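Local structure of mandelate racemase/muconate lactonizing enzyme/Enolase superfamily (Rhodobacter sphaeroides, 2HZG) at residues 137-142 and 304-309; 147-152 and 164-169; 260-265 and 272-277; 310-315 and 344-349. The protein belongs to the mandelate racemase and muconate lactonizing enzyme branch of the enolase superfamily and holds a sodium ion in its TIM-barrel domain. One frame throughout, in Å; residues are numbered along the deposited sequence.

Contact 1 (137-142 and 304-309); sequences YASLLF and HTFTSH
Phe-306 carries this contact, pushing its ring between Ser-139 and Leu-141 on strand 135-141. CB leaves the backbone with CG anti to N (chi1 -151°), which turns the ring toward the strand. CB and CG serve as the stem, and the ring atoms beyond them make the contacts. Phe-306 CD1 comes first and meets Ser-139 OG at 3.6 Å. Phe-306 CE1 meets two oxygens of one residue, 3.5 Å from Ser-139 OG and 3.5 Å from Ser-139 O. The hydroxyl lies in the ring plane, at the edge, whereas the carbonyl oxygen comes in obliquely. Phe-306 CZ, the far end of the ring, reaches Leu-141 CD2 at 3.6 Å and Leu-141 CG at 3.8 Å. Phe-306 CE2 follows with a looser approach of 4.0 Å to Leu-141 CD2. The ring thus spans a polar residue and an apolar one two places apart on the strand. Ser-139 OG is hydrogen-bonded to Glu-329 OE2, and the other oxygen of that carboxylate, OE1, takes the backbone N-H of Thr-305. Glu-329 therefore ties both segments to strand 327-331. The side chain of Ser-139 lies about 6 Å from a bound sodium ion. Phe-306 belongs to the loop after strand 300-303, and this loop packs beside the C-terminal end of strand 135-141, at the mouth of the enolase-type TIM barrel.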
loop_
_atom_site.group_PDB
_atom_site.type_symbol
_atom_site.label_atom_id
_atom_site.label_comp_id
_atom_site.label_asym_id
_atom_site.label_seq_id
_atom_site.Cartn_x
_atom_site.Cartn_y
_atom_site.Cartn_z
ATOM N N TYR A 137 -16.333 -9.471 21.636
ATOM C CA TYR A 137 -15.846 -8.477 22.575
ATOM C C TYR A 137 -16.333 -7.126 22.095
ATOM O O TYR A 137 -16.403 -6.883 20.892
ATOM C CB TYR A 137 -14.328 -8.567 22.757
ATOM C CG TYR A 137 -13.441 -8.129 21.589
ATOM C CD1 TYR A 137 -13.232 -6.766 21.302
ATOM C CD2 TYR A 137 -12.757 -9.071 20.828
ATOM C CE1 TYR A 137 -12.374 -6.367 20.234
ATOM C CE2 TYR A 137 -11.875 -8.683 19.782
ATOM C CZ TYR A 137 -11.712 -7.329 19.497
ATOM O OH TYR A 137 -10.884 -6.936 18.478
ATOM N N ALA A 138 -16.730 -6.273 23.033
ATOM C CA ALA A 138 -17.233 -4.958 22.706
ATOM C C ALA A 138 -16.066 -4.088 22.287
ATOM O O ALA A 138 -15.130 -3.888 23.064
ATOM C CB ALA A 138 -17.985 -4.335 23.923
ATOM N N SER A 139 -16.115 -3.568 21.062
ATOM C CA SER A 139 -14.998 -2.809 20.554
ATOM C C SER A 139 -15.318 -1.329 20.567
ATOM O O SER A 139 -16.231 -0.881 19.884
ATOM C CB SER A 139 -14.578 -3.286 19.150
ATOM O OG SER A 139 -13.289 -2.784 18.864
ATOM N N LEU A 140 -14.540 -0.584 21.347
ATOM C CA LEU A 140 -14.884 0.779 21.714
ATOM C C LEU A 140 -13.693 1.713 21.591
ATOM O O LEU A 140 -12.564 1.271 21.537
ATOM C CB LEU A 140 -15.400 0.810 23.179
ATOM C CG LEU A 140 -16.714 0.074 23.443
ATOM C CD1 LEU A 140 -16.966 -0.044 24.946
ATOM C CD2 LEU A 140 -17.858 0.809 22.749
ATOM N N LEU A 141 -13.942 3.015 21.584
ATOM C CA LEU A 141 -12.832 3.954 21.663
ATOM C C LEU A 141 -12.624 4.391 23.116
ATOM O O LEU A 141 -13.584 4.546 23.878
ATOM C CB LEU A 141 -13.080 5.152 20.763
ATOM C CG LEU A 141 -13.234 4.826 19.265
ATOM C CD1 LEU A 141 -13.621 6.059 18.507
ATOM C CD2 LEU A 141 -11.974 4.174 18.650
ATOM N N PHE A 142 -11.373 4.578 23.503
ATOM C CA PHE A 142 -11.074 5.290 24.745
ATOM C C PHE A 142 -11.789 6.641 24.781
ATOM O O PHE A 142 -11.771 7.379 23.793
ATOM C CB PHE A 142 -9.561 5.538 24.889
ATOM C CG PHE A 142 -8.797 4.351 25.384
ATOM C CD1 PHE A 142 -8.883 3.969 26.727
ATOM C CD2 PHE A 142 -7.968 3.626 24.519
ATOM C CE1 PHE A 142 -8.187 2.878 27.206
ATOM C CE2 PHE A 142 -7.242 2.538 24.992
ATOM C CZ PHE A 142 -7.358 2.153 26.344
ATOM N N HIS A 304 -10.915 -8.166 12.251
ATOM C CA HIS A 304 -10.983 -6.754 12.572
ATOM C C HIS A 304 -12.265 -6.204 11.958
ATOM O O HIS A 304 -12.432 -6.240 10.740
ATOM C CB HIS A 304 -9.789 -5.943 12.033
ATOM C CG HIS A 304 -9.992 -4.468 12.173
ATOM N ND1 HIS A 304 -10.563 -3.695 11.186
ATOM C CD2 HIS A 304 -9.778 -3.638 13.222
ATOM C CE1 HIS A 304 -10.672 -2.448 11.607
ATOM N NE2 HIS A 304 -10.199 -2.387 12.839
ATOM N N THR A 305 -13.176 -5.720 12.807
ATOM C CA THR A 305 -14.399 -5.066 12.346
ATOM C C THR A 305 -14.742 -3.905 13.260
ATOM O O THR A 305 -14.894 -4.106 14.453
ATOM C CB THR A 305 -15.626 -6.015 12.373
ATOM O OG1 THR A 305 -15.333 -7.191 11.620
ATOM C CG2 THR A 305 -16.861 -5.318 11.778
ATOM N N PHE A 306 -14.898 -2.712 12.696
ATOM C CA PHE A 306 -15.328 -1.572 13.502
ATOM C C PHE A 306 -16.580 -0.895 12.898
ATOM O O PHE A 306 -16.971 0.204 13.308
ATOM C CB PHE A 306 -14.161 -0.558 13.673
ATOM C CG PHE A 306 -14.219 0.230 14.968
ATOM C CD1 PHE A 306 -14.069 -0.414 16.205
ATOM C CD2 PHE A 306 -14.406 1.612 14.952
ATOM C CE1 PHE A 306 -14.092 0.303 17.388
ATOM C CE2 PHE A 306 -14.461 2.350 16.154
ATOM C CZ PHE A 306 -14.310 1.682 17.369
ATOM N N THR A 307 -17.211 -1.558 11.932
ATOM C CA THR A 307 -18.196 -0.877 11.093
ATOM C C THR A 307 -19.544 -1.636 11.020
ATOM O O THR A 307 -20.039 -2.091 12.064
ATOM C CB THR A 307 -17.587 -0.546 9.694
ATOM O OG1 THR A 307 -17.129 -1.761 9.088
ATOM C CG2 THR A 307 -16.399 0.400 9.850
ATOM N N SER A 308 -20.144 -1.748 9.831
ATOM C CA SER A 308 -21.497 -2.323 9.673
ATOM C C SER A 308 -21.546 -3.840 9.940
ATOM O O SER A 308 -20.525 -4.510 10.039
ATOM C CB SER A 308 -22.031 -2.061 8.261
ATOM O OG SER A 308 -21.373 -2.931 7.331
ATOM N N HIS A 309 -22.746 -4.402 10.010
ATOM C CA HIS A 309 -22.829 -5.861 10.100
ATOM C C HIS A 309 -22.552 -6.551 8.774
ATOM O O HIS A 309 -22.240 -7.719 8.771
ATOM C CB HIS A 309 -24.156 -6.326 10.697
ATOM C CG HIS A 309 -24.214 -6.171 12.182
ATOM N ND1 HIS A 309 -24.900 -7.042 12.998
ATOM C CD2 HIS A 309 -23.641 -5.257 13.004
ATOM C CE1 HIS A 309 -24.760 -6.666 14.259
ATOM N NE2 HIS A 309 -24.005 -5.584 14.290
#

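Contact 2 (147-152 and 164-169); sequences QETLER and VKFGWG
Helix 146-158 packs on strand 163-167, and the nearest CA pair, Thr-149 CA and Phe-166 CA, is 8.1 Å apart. This is the helix of a beta-alpha-beta crossover in the TIM barrel, and it links strand 135-141 to its parallel neighbour 163-167. One ring does most of the packing. Phe-166 points from the strand at the helix. Thr-149 CG2 sits over one face of the ring in a CH-pi contact, 3.9 Å from the centroid and only 7° off the normal. The methyl is brought there because CG2 is anti to the backbone N. The same rotation leaves OG1 beside that N, where the hydroxyl is hydrogen-bonded to Gln-182 OE1 and Gly-143 N. These two bonds fix the rotation of the side chain and satisfy its buried oxygen. Arg-152 approaches from another side. Its CB lies at the ring edge, near the plane, 3.6 Å from Phe-166 CE1. Beyond CB the arginine chain runs extended away from the strand, and NH1 is hydrogen-bonded to Leu-141 O. Phe-166 also meets the ring of Phe-142 and touches Ala-186 of the next helix, 176-190, so it is buried among several elements. The helix backbone adds a contact on the side of the ring that carries the methyl: Thr-149 O is 3.5 Å from Phe-166 CZ.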
loop_
_atom_site.group_PDB
_atom_site.type_symbol
_atom_site.label_atom_id
_atom_site.label_comp_id
_atom_site.label_asym_id
_atom_site.label_seq_id
_atom_site.Cartn_x
_atom_site.Cartn_y
_atom_site.Cartn_z
ATOM N N GLN A 147 -12.720 8.763 33.261
ATOM C CA GLN A 147 -14.067 8.461 33.723
ATOM C C GLN A 147 -14.998 8.072 32.544
ATOM O O GLN A 147 -15.810 7.147 32.668
ATOM C CB GLN A 147 -14.675 9.632 34.509
ATOM C CG GLN A 147 -16.028 9.274 35.140
ATOM C CD GLN A 147 -15.868 8.293 36.283
ATOM O OE1 GLN A 147 -14.846 8.317 36.991
ATOM N NE2 GLN A 147 -16.870 7.423 36.482
ATOM N N GLU A 148 -14.872 8.770 31.418
ATOM C CA GLU A 148 -15.636 8.396 30.212
ATOM C C GLU A 148 -15.345 6.938 29.817
ATOM O O GLU A 148 -16.260 6.160 29.563
ATOM C CB GLU A 148 -15.346 9.381 29.075
ATOM C CG GLU A 148 -15.999 10.744 29.367
ATOM C CD GLU A 148 -15.607 11.867 28.408
ATOM O OE1 GLU A 148 -16.484 12.289 27.616
ATOM O OE2 GLU A 148 -14.449 12.349 28.465
ATOM N N THR A 149 -14.067 6.559 29.817
ATOM C CA THR A 149 -13.648 5.178 29.527
ATOM C C THR A 149 -14.255 4.190 30.521
ATOM O O THR A 149 -14.795 3.170 30.118
ATOM C CB THR A 149 -12.102 5.067 29.511
ATOM O OG1 THR A 149 -11.609 5.831 28.413
ATOM C CG2 THR A 149 -11.624 3.617 29.382
ATOM N N LEU A 150 -14.166 4.505 31.819
ATOM C CA LEU A 150 -14.797 3.670 32.845
ATOM C C LEU A 150 -16.292 3.450 32.533
ATOM O O LEU A 150 -16.766 2.313 32.548
ATOM C CB LEU A 150 -14.621 4.312 34.238
ATOM C CG LEU A 150 -15.104 3.586 35.494
ATOM C CD1 LEU A 150 -14.414 4.192 36.725
ATOM C CD2 LEU A 150 -16.647 3.651 35.620
ATOM N N GLU A 151 -17.006 4.542 32.244
ATOM C CA GLU A 151 -18.462 4.496 31.976
ATOM C C GLU A 151 -18.799 3.632 30.745
ATOM O O GLU A 151 -19.768 2.846 30.758
ATOM C CB GLU A 151 -19.022 5.909 31.782
ATOM C CG GLU A 151 -19.076 6.802 33.065
ATOM C CD GLU A 151 -19.861 6.158 34.223
ATOM O OE1 GLU A 151 -20.869 5.452 33.968
ATOM O OE2 GLU A 151 -19.463 6.341 35.392
ATOM N N ARG A 152 -17.981 3.768 29.694
ATOM C CA ARG A 152 -18.065 2.910 28.506
ATOM C C ARG A 152 -17.886 1.444 28.823
ATOM O O ARG A 152 -18.632 0.598 28.303
ATOM C CB ARG A 152 -17.041 3.349 27.444
ATOM C CG ARG A 152 -17.412 4.705 26.879
ATOM C CD ARG A 152 -16.420 5.245 25.889
ATOM N NE ARG A 152 -16.827 6.594 25.499
ATOM C CZ ARG A 152 -16.254 7.304 24.529
ATOM N NH1 ARG A 152 -15.232 6.801 23.842
ATOM N NH2 ARG A 152 -16.705 8.514 24.238
ATOM N N VAL A 164 -14.059 -6.553 26.579
ATOM C CA VAL A 164 -14.068 -5.195 26.016
ATOM C C VAL A 164 -12.668 -4.831 25.502
ATOM O O VAL A 164 -11.657 -5.195 26.120
ATOM C CB VAL A 164 -14.532 -4.114 27.047
ATOM C CG1 VAL A 164 -14.484 -2.719 26.440
ATOM C CG2 VAL A 164 -15.954 -4.393 27.573
ATOM N N LYS A 165 -12.626 -4.116 24.377
ATOM C CA LYS A 165 -11.386 -3.530 23.869
ATOM C C LYS A 165 -11.592 -2.031 23.778
ATOM O O LYS A 165 -12.641 -1.578 23.342
ATOM C CB LYS A 165 -11.029 -4.083 22.486
ATOM C CG LYS A 165 -9.660 -3.601 21.982
ATOM C CD LYS A 165 -9.286 -4.297 20.693
ATOM C CE LYS A 165 -9.892 -3.608 19.480
ATOM N NZ LYS A 165 -9.538 -4.340 18.219
ATOM N N PHE A 166 -10.616 -1.259 24.232
ATOM C CA PHE A 166 -10.594 0.165 23.954
ATOM C C PHE A 166 -9.441 0.485 23.016
ATOM O O PHE A 166 -8.357 -0.071 23.146
ATOM C CB PHE A 166 -10.448 0.975 25.239
ATOM C CG PHE A 166 -11.672 0.967 26.083
ATOM C CD1 PHE A 166 -12.687 1.868 25.835
ATOM C CD2 PHE A 166 -11.839 0.014 27.088
ATOM C CE1 PHE A 166 -13.833 1.860 26.589
ATOM C CE2 PHE A 166 -12.995 0.008 27.849
ATOM C CZ PHE A 166 -13.989 0.919 27.586
ATOM N N GLY A 167 -9.677 1.404 22.094
ATOM C CA GLY A 167 -8.663 1.761 21.122
ATOM C C GLY A 167 -8.588 3.244 20.989
ATOM O O GLY A 167 -9.556 3.943 21.296
ATOM N N TRP A 168 -7.430 3.727 20.554
ATOM C CA TRP A 168 -7.304 5.087 20.035
ATOM C C TRP A 168 -7.715 6.148 21.078
ATOM O O TRP A 168 -7.329 6.052 22.256
ATOM C CB TRP A 168 -8.117 5.242 18.733
ATOM C CG TRP A 168 -7.800 4.223 17.639
ATOM C CD1 TRP A 168 -8.337 2.961 17.500
ATOM C CD2 TRP A 168 -6.910 4.398 16.531
ATOM N NE1 TRP A 168 -7.823 2.346 16.384
ATOM C CE2 TRP A 168 -6.957 3.206 15.762
ATOM C CE3 TRP A 168 -6.088 5.447 16.101
ATOM C CZ2 TRP A 168 -6.197 3.036 14.592
ATOM C CZ3 TRP A 168 -5.340 5.278 14.923
ATOM C CH2 TRP A 168 -5.403 4.085 14.192
ATOM N N GLY A 169 -8.490 7.144 20.655
ATOM C CA GLY A 169 -8.738 8.312 21.516
ATOM C C GLY A 169 -7.380 8.881 21.914
ATOM O O GLY A 169 -6.491 9.018 21.069
#

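Contact 3 (260-265 and 272-277); sequences HMAQHL and GFIQID
In Ile-274, chi1 of -174° swings CG1 opposite the backbone N, and the bend at chi2 then sets CD1 against Ala-262 and Leu-265 on the facing helix. Ile-276 takes the other course. Its CG1 stands beside the backbone N (chi1 -59°), and the turn at chi2 bends CD1 back to the same alanine. The contact belongs to a beta-alpha-beta unit of the TIM barrel, strand 249-252, helix 259-268 and strand 273-276. The segments 260-265 and 273-276 run nearly antiparallel, at 168°, with their axes 9.4 Å apart. The side chains that meet are all apolar. Ala-262 presents a single methyl to two isoleucines: CB lies 3.7 Å from Ile-276 CD1 and 3.9 Å from Ile-274 CD1. Its small size lets both tips come close to the helix. Leu-265, three residues further along the helix, adds CD2 at 4.0 Å from Ile-274 CD1, and the two side chains pass each other in opposite directions. Val-290 of helix 284-297 touches both Ala-262 and Ile-274, so the next barrel helix joins this core. The outer side of the helix meets the second subunit, where His-264 NE2 is hydrogen-bonded to Gly-233 O of that chain. On the inner side, Ile-274 CD1 also rests against the helix backbone, 3.7 Å from Ala-262 O.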
loop_
_atom_site.group_PDB
_atom_site.type_symbol
_atom_site.label_atom_id
_atom_site.label_comp_id
_atom_site.label_asym_id
_atom_site.label_seq_id
_atom_site.Cartn_x
_atom_site.Cartn_y
_atom_site.Cartn_z
ATOM N N HIS A 260 0.648 -11.324 2.304
ATOM C CA HIS A 260 2.003 -11.349 2.853
ATOM C C HIS A 260 2.268 -10.379 4.008
ATOM O O HIS A 260 3.067 -10.690 4.876
ATOM C CB HIS A 260 3.080 -11.295 1.752
ATOM C CG HIS A 260 3.249 -12.613 1.058
ATOM N ND1 HIS A 260 2.667 -12.890 -0.161
ATOM C CD2 HIS A 260 3.870 -13.753 1.450
ATOM C CE1 HIS A 260 2.942 -14.139 -0.502
ATOM N NE2 HIS A 260 3.673 -14.682 0.456
ATOM N N MET A 261 1.604 -9.229 4.021
ATOM C CA MET A 261 1.648 -8.348 5.205
ATOM C C MET A 261 1.212 -9.094 6.483
ATOM O O MET A 261 1.847 -8.968 7.534
ATOM C CB MET A 261 0.788 -7.116 4.997
ATOM C CG MET A 261 1.370 -6.147 3.989
ATOM S SD MET A 261 0.370 -4.669 3.859
ATOM C CE MET A 261 0.602 -3.861 5.458
ATOM N N ALA A 262 0.156 -9.895 6.379
ATOM C CA ALA A 262 -0.299 -10.703 7.508
ATOM C C ALA A 262 0.693 -11.844 7.795
ATOM O O ALA A 262 1.074 -12.062 8.955
ATOM C CB ALA A 262 -1.696 -11.248 7.250
ATOM N N GLN A 263 1.118 -12.568 6.751
ATOM C CA GLN A 263 2.084 -13.651 6.969
ATOM C C GLN A 263 3.394 -13.174 7.593
ATOM O O GLN A 263 3.942 -13.834 8.473
ATOM C CB GLN A 263 2.393 -14.422 5.691
ATOM C CG GLN A 263 3.117 -15.722 6.008
ATOM C CD GLN A 263 3.569 -16.453 4.761
ATOM O OE1 GLN A 263 3.131 -17.570 4.507
ATOM N NE2 GLN A 263 4.434 -15.826 3.980
ATOM N N HIS A 264 3.894 -12.038 7.117
ATOM C CA HIS A 264 5.131 -11.466 7.662
ATOM C C HIS A 264 4.994 -11.043 9.113
ATOM O O HIS A 264 5.913 -11.249 9.912
ATOM C CB HIS A 264 5.610 -10.288 6.816
ATOM C CG HIS A 264 6.011 -10.675 5.425
ATOM N ND1 HIS A 264 6.134 -9.759 4.403
ATOM C CD2 HIS A 264 6.314 -11.880 4.889
ATOM C CE1 HIS A 264 6.497 -10.383 3.297
ATOM N NE2 HIS A 264 6.600 -11.673 3.563
ATOM N N LEU A 265 3.857 -10.438 9.454
ATOM C CA LEU A 265 3.582 -10.106 10.851
ATOM C C LEU A 265 3.591 -11.350 11.728
ATOM O O LEU A 265 4.193 -11.333 12.810
ATOM C CB LEU A 265 2.247 -9.341 10.998
ATOM C CG LEU A 265 1.959 -8.765 12.389
ATOM C CD1 LEU A 265 2.979 -7.699 12.821
ATOM C CD2 LEU A 265 0.546 -8.187 12.361
ATOM N N GLY A 272 0.760 -12.723 18.866
ATOM C CA GLY A 272 -0.068 -13.816 19.335
ATOM C C GLY A 272 -1.440 -13.871 18.699
ATOM O O GLY A 272 -2.101 -14.907 18.762
ATOM N N PHE A 273 -1.878 -12.762 18.096
ATOM C CA PHE A 273 -3.201 -12.664 17.475
ATOM C C PHE A 273 -3.062 -11.971 16.132
ATOM O O PHE A 273 -2.532 -10.873 16.067
ATOM C CB PHE A 273 -4.201 -11.854 18.354
ATOM C CG PHE A 273 -4.438 -12.462 19.722
ATOM C CD1 PHE A 273 -5.521 -13.329 19.937
ATOM C CD2 PHE A 273 -3.568 -12.196 20.779
ATOM C CE1 PHE A 273 -5.739 -13.908 21.201
ATOM C CE2 PHE A 273 -3.767 -12.775 22.050
ATOM C CZ PHE A 273 -4.851 -13.629 22.258
ATOM N N ILE A 274 -3.535 -12.621 15.076
ATOM C CA ILE A 274 -3.600 -11.989 13.752
ATOM C C ILE A 274 -5.044 -11.543 13.522
ATOM O O ILE A 274 -5.985 -12.294 13.773
ATOM C CB ILE A 274 -3.046 -12.923 12.618
ATOM C CG1 ILE A 274 -2.976 -12.197 11.256
ATOM C CG2 ILE A 274 -3.890 -14.220 12.476
ATOM C CD1 ILE A 274 -1.822 -11.194 11.104
ATOM N N GLN A 275 -5.207 -10.298 13.094
ATOM C CA GLN A 275 -6.508 -9.661 13.023
ATOM C C GLN A 275 -6.678 -9.112 11.631
ATOM O O GLN A 275 -5.897 -8.277 11.169
ATOM C CB GLN A 275 -6.637 -8.541 14.060
ATOM C CG GLN A 275 -6.254 -8.972 15.478
ATOM C CD GLN A 275 -6.106 -7.803 16.426
ATOM O OE1 GLN A 275 -5.311 -6.886 16.185
ATOM N NE2 GLN A 275 -6.854 -7.833 17.523
ATOM N N ILE A 276 -7.716 -9.578 10.956
ATOM C CA ILE A 276 -7.836 -9.317 9.525
ATOM C C ILE A 276 -9.156 -8.649 9.183
ATOM O O ILE A 276 -10.218 -9.076 9.615
ATOM C CB ILE A 276 -7.681 -10.620 8.692
ATOM C CG1 ILE A 276 -6.315 -11.281 8.962
ATOM C CG2 ILE A 276 -7.982 -10.356 7.197
ATOM C CD1 ILE A 276 -5.099 -10.475 8.500
ATOM N N ASP A 277 -9.049 -7.583 8.398
ATOM C CA ASP A 277 -10.192 -6.884 7.877
ATOM C C ASP A 277 -10.417 -7.320 6.429
ATOM O O ASP A 277 -9.616 -7.001 5.559
ATOM C CB ASP A 277 -9.957 -5.369 7.949
ATOM C CG ASP A 277 -11.240 -4.591 7.817
ATOM O OD1 ASP A 277 -11.982 -4.831 6.857
ATOM O OD2 ASP A 277 -11.532 -3.731 8.664
#

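Contact 4 (310-315 and 344-349); sequences LALSAS and DHIRPD
This is a small apolar contact in which a loop residue, Ile-346, packs on the outer barrel helix 309-316. The loop follows strand 327-331 and helix 336-340. Almost everything passes through one methyl group. Ile-346 has CG1 beside its backbone N (chi1 -61°) and then an extended chi2, so CD1 is carried straight out to the helix. There it lies 3.8 Å from Leu-312 CG and 3.9 Å from Leu-312 CD2. The same methyl also settles on the backbone of the next residue, 3.8 Å from Ser-313 N, and sits 3.9 Å from Ser-313 CB. The hydroxyl of Ser-313 is hydrogen-bonded to Leu-362 O and to Gln-317 NE2, just past the helix end. The loop has a polar anchor as well: Ile-346 N is hydrogen-bonded to His-309 ND1 in the first turn of the helix, and the rings of His-309 and His-345 meet edge-to-face. Leu-312 also touches Asn-303 and Tyr-330, so it lies between the barrel strands and the loop. The helix links strands 300-303 and 327-331, the last beta-alpha-beta unit of the enolase-type barrel, and the loop after the final strand folds back over it.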
loop_
_atom_site.group_PDB
_atom_site.type_symbol
_atom_site.label_atom_id
_atom_site.label_comp_id
_atom_site.label_asym_id
_atom_site.label_seq_id
_atom_site.Cartn_x
_atom_site.Cartn_y
_atom_site.Cartn_z
ATOM N N LEU A 310 -22.642 -5.833 7.659
ATOM C CA LEU A 310 -22.186 -6.412 6.383
ATOM C C LEU A 310 -20.670 -6.707 6.441
ATOM O O LEU A 310 -20.224 -7.792 6.077
ATOM C CB LEU A 310 -22.530 -5.506 5.199
ATOM C CG LEU A 310 -22.105 -6.016 3.804
ATOM C CD1 LEU A 310 -22.863 -7.315 3.428
ATOM C CD2 LEU A 310 -22.280 -4.910 2.744
ATOM N N ALA A 311 -19.904 -5.721 6.907
ATOM C CA ALA A 311 -18.459 -5.872 7.184
ATOM C C ALA A 311 -18.208 -6.952 8.225
ATOM O O ALA A 311 -17.299 -7.764 8.062
ATOM C CB ALA A 311 -17.857 -4.528 7.637
ATOM N N LEU A 312 -19.016 -6.958 9.294
ATOM C CA LEU A 312 -18.889 -7.984 10.341
ATOM C C LEU A 312 -19.067 -9.382 9.775
ATOM O O LEU A 312 -18.242 -10.256 9.997
ATOM C CB LEU A 312 -19.883 -7.764 11.497
ATOM C CG LEU A 312 -19.871 -8.778 12.661
ATOM C CD1 LEU A 312 -18.463 -8.951 13.325
ATOM C CD2 LEU A 312 -20.929 -8.354 13.701
ATOM N N SER A 313 -20.166 -9.584 9.046
ATOM C CA SER A 313 -20.439 -10.867 8.446
ATOM C C SER A 313 -19.255 -11.283 7.586
ATOM O O SER A 313 -18.776 -12.405 7.705
ATOM C CB SER A 313 -21.713 -10.805 7.596
ATOM O OG SER A 313 -21.723 -11.939 6.747
ATOM N N ALA A 314 -18.759 -10.363 6.749
ATOM C CA ALA A 314 -17.680 -10.703 5.822
ATOM C C ALA A 314 -16.429 -11.109 6.572
ATOM O O ALA A 314 -15.789 -12.090 6.224
ATOM C CB ALA A 314 -17.391 -9.548 4.868
ATOM N N SER A 315 -16.107 -10.375 7.641
ATOM C CA SER A 315 -14.870 -10.641 8.370
ATOM C C SER A 315 -14.971 -11.844 9.316
ATOM O O SER A 315 -13.957 -12.325 9.791
ATOM C CB SER A 315 -14.336 -9.382 9.056
ATOM O OG SER A 315 -13.753 -8.458 8.090
ATOM N N ASP A 344 -31.321 -6.145 8.259
ATOM C CA ASP A 344 -31.192 -7.077 9.374
ATOM C C ASP A 344 -29.766 -7.040 9.941
ATOM O O ASP A 344 -28.867 -6.399 9.367
ATOM C CB ASP A 344 -31.622 -8.501 8.981
ATOM C CG ASP A 344 -31.032 -8.970 7.627
ATOM O OD1 ASP A 344 -30.286 -8.205 6.956
ATOM O OD2 ASP A 344 -31.352 -10.122 7.238
ATOM N N HIS A 345 -29.573 -7.690 11.092
ATOM C CA HIS A 345 -28.305 -7.624 11.807
ATOM C C HIS A 345 -27.934 -8.987 12.339
ATOM O O HIS A 345 -28.786 -9.879 12.408
ATOM C CB HIS A 345 -28.390 -6.604 12.944
ATOM C CG HIS A 345 -28.572 -5.198 12.465
ATOM N ND1 HIS A 345 -29.815 -4.629 12.283
ATOM C CD2 HIS A 345 -27.669 -4.265 12.080
ATOM C CE1 HIS A 345 -29.669 -3.390 11.842
ATOM N NE2 HIS A 345 -28.377 -3.148 11.698
ATOM N N ILE A 346 -26.671 -9.154 12.709
ATOM C CA ILE A 346 -26.230 -10.383 13.338
ATOM C C ILE A 346 -26.609 -10.321 14.824
ATOM O O ILE A 346 -26.162 -9.421 15.557
ATOM C CB ILE A 346 -24.695 -10.625 13.176
ATOM C CG1 ILE A 346 -24.319 -10.730 11.680
ATOM C CG2 ILE A 346 -24.286 -11.881 13.977
ATOM C CD1 ILE A 346 -22.822 -10.854 11.386
ATOM N N ARG A 347 -27.393 -11.298 15.258
ATOM C CA ARG A 347 -27.892 -11.326 16.629
ATOM C C ARG A 347 -27.334 -12.515 17.412
ATOM O O ARG A 347 -27.084 -13.578 16.840
ATOM C CB ARG A 347 -29.431 -11.331 16.634
ATOM C CG ARG A 347 -30.061 -10.166 15.864
ATOM C CD ARG A 347 -30.080 -8.850 16.656
ATOM N NE ARG A 347 -28.964 -7.915 16.432
ATOM C CZ ARG A 347 -29.120 -6.586 16.387
ATOM N NH1 ARG A 347 -30.341 -6.066 16.508
ATOM N NH2 ARG A 347 -28.076 -5.766 16.214
ATOM N N PRO A 348 -27.129 -12.337 18.730
ATOM C CA PRO A 348 -26.565 -13.436 19.531
ATOM C C PRO A 348 -27.568 -14.591 19.675
ATOM O O PRO A 348 -28.778 -14.365 19.617
ATOM C CB PRO A 348 -26.316 -12.786 20.893
ATOM C CG PRO A 348 -27.318 -11.671 20.977
ATOM C CD PRO A 348 -27.392 -11.137 19.557
ATOM N N ASP A 349 -27.074 -15.812 19.825
ATOM C CA ASP A 349 -27.945 -16.927 20.220
ATOM C C ASP A 349 -28.175 -16.880 21.741
ATOM O O ASP A 349 -27.768 -15.920 22.410
ATOM C CB ASP A 349 -27.370 -18.283 19.753
ATOM C CG ASP A 349 -25.997 -18.621 20.369
ATOM O OD1 ASP A 349 -25.627 -18.082 21.429
ATOM O OD2 ASP A 349 -25.271 -19.448 19.780
#

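How the contacts relate
All four contacts lie in or around the TIM barrel. Contacts 1, 2 and 3 reach its parallel sheet, and contact 4 joins an outer helix to a loop. Contacts 1 and 2 have centres about 12 Å apart and lie on the neighbouring parallel strands 135-141 and 163-167. Contacts 1 and 4 are equally close, as segment 304-309 leads into helix 309-316. Contact 3 lies about 18 Å from contact 1, centre to centre, and is joined to it by the hydrogen bond between His-304 ND1 and Asp-277 OD2. Along the chain, contacts 2 and 3 fall between the two segments of contact 1, and contact 4 comes last. Contact 1 brings early and late barrel elements together near the sodium ion.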